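PDB 2A03: Fe-superoxide dismutase homolog from Plasmodium berghei, which probably catalyses the dismutation of superoxide radicals to hydrogen peroxide and molecular oxygen, as a metal-dependent member of the iron/manganese superoxide dismutase family. Local coordinates for residues T54-A57 with N58-L61. Sequence-based numbering, arbitrary orientation.
Sequences TPLA and NKSL
Leu-56 and Lys-59 meet at the two ends of a type I beta turn closed by the bond from Lys-59 N to Leu-56 O at 3.1 Å. The N-H of Lys-59 points nearly straight at the oxygen (163°), although the donor stands above the carbonyl plane, 60° out of it. The lysine side chain then folds back over the leucine: with chi1 at -63° CG lies beside its own backbone N, which puts Lys-59 CG 3.7 Å from Leu-56 CA, and a further bend at chi2 carries the chain across the leucine side chain at a slant. Lys-59 CB and CG lie over the Leu-56 backbone, CG also coming near Leu-56 CD2, and Lys-59 NZ passes CD2 at 3.9 Å before its salt bridge with Glu-67.

A second type I turn, Thr-54 to Ala-57, precedes this one and shares Leu-56 and Ala-57 with it. Ala-57 N bonds to Thr-54 O, and Thr-54 OG1 accepts from Leu-56 N at 3.2 Å, forming an ST turn. Water adds two bridges. One molecule joins Pro-55 O to Asn-58 N; the other donates to both Ala-57 O and Lys-59 O, at 2.7 Å from each oxygen.

The consecutive turns form a surface connection within the alpha-hairpin domain, away from the metal site. They link helix 29-51 to helix 61-67, whose start is N-capped by Ser-60 through OG to Asp-63 N. Leu-56 touches Ile-51 of the first helix, Glu-67 of the second and Ile-72 of helix 70-87, while Leu-61 reaches Leu-47, Ala-76 and Ile-79, so that both leucines touch helices 29-51 and 70-87.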
loop_
_atom_site.group_PDB
_atom_site.type_symbol
_atom_site.label_atom_id
_atom_site.label_comp_id
_atom_site.label_asym_id
_atom_site.label_seq_id
_atom_site.Cartn_x
_atom_site.Cartn_y
_atom_site.Cartn_z
ATOM N N THR A 54 14.886 4.969 24.843
ATOM C CA THR A 54 15.936 4.394 24.011
ATOM C C THR A 54 16.986 5.467 23.841
ATOM O O THR A 54 16.771 6.593 24.255
ATOM C CB THR A 54 15.433 3.953 22.615
ATOM O OG1 THR A 54 15.183 5.097 21.788
ATOM C CG2 THR A 54 14.177 3.108 22.717
ATOM N N PRO A 55 18.157 5.121 23.287
ATOM C CA PRO A 55 19.168 6.161 23.016
ATOM C C PRO A 55 18.779 7.237 21.995
ATOM O O PRO A 55 19.519 8.212 21.827
ATOM C CB PRO A 55 20.385 5.351 22.536
ATOM C CG PRO A 55 20.165 3.951 23.115
ATOM C CD PRO A 55 18.677 3.764 23.014
ATOM N N LEU A 56 17.632 7.077 21.336
ATOM C CA LEU A 56 17.164 8.029 20.330
ATOM C C LEU A 56 16.106 8.983 20.876
ATOM O O LEU A 56 15.595 9.824 20.132
ATOM C CB LEU A 56 16.549 7.283 19.141
ATOM C CG LEU A 56 17.464 6.360 18.332
ATOM C CD1 LEU A 56 16.618 5.599 17.321
ATOM C CD2 LEU A 56 18.570 7.154 17.628
ATOM N N ALA A 57 15.782 8.831 22.164
ATOM C CA ALA A 57 14.671 9.534 22.802
ATOM C C ALA A 57 14.697 11.038 22.582
ATOM O O ALA A 57 13.669 11.649 22.285
ATOM C CB ALA A 57 14.668 9.241 24.293
ATOM N N ASN A 58 15.878 11.627 22.729
ATOM C CA ASN A 58 16.038 13.070 22.638
ATOM C C ASN A 58 16.660 13.540 21.320
ATOM O O ASN A 58 17.162 14.649 21.241
ATOM C CB ASN A 58 16.862 13.565 23.831
ATOM C CG ASN A 58 16.211 13.216 25.162
ATOM O OD1 ASN A 58 15.040 13.525 25.389
ATOM N ND2 ASN A 58 16.955 12.548 26.032
ATOM N N LYS A 59 16.623 12.693 20.293
ATOM C CA LYS A 59 17.134 13.065 18.979
ATOM C C LYS A 59 16.066 13.796 18.183
ATOM O O LYS A 59 14.858 13.564 18.346
ATOM C CB LYS A 59 17.588 11.831 18.184
ATOM C CG LYS A 59 18.736 11.040 18.792
ATOM C CD LYS A 59 20.041 11.811 18.739
ATOM C CE LYS A 59 21.208 10.997 19.317
ATOM N NZ LYS A 59 21.394 9.710 18.576
ATOM N N SER A 60 16.526 14.689 17.317
ATOM C CA SER A 60 15.665 15.370 16.365
ATOM C C SER A 60 15.326 14.410 15.234
ATOM O O SER A 60 16.012 13.396 15.043
ATOM C CB SER A 60 16.401 16.568 15.774
ATOM O OG SER A 60 17.479 16.109 14.978
ATOM N N LEU A 61 14.285 14.744 14.476
ATOM C CA LEU A 61 13.876 13.960 13.324
ATOM C C LEU A 61 15.024 13.747 12.344
ATOM O O LEU A 61 15.325 12.623 11.957
ATOM C CB LEU A 61 12.722 14.666 12.615
ATOM C CG LEU A 61 12.135 13.921 11.414
ATOM C CD1 LEU A 61 11.565 12.559 11.848
ATOM C CD2 LEU A 61 11.088 14.792 10.786
HETATM O O HOH W 1 18.756 10.465 22.603
HETATM O O HOH W 2 12.998 13.257 20.235
#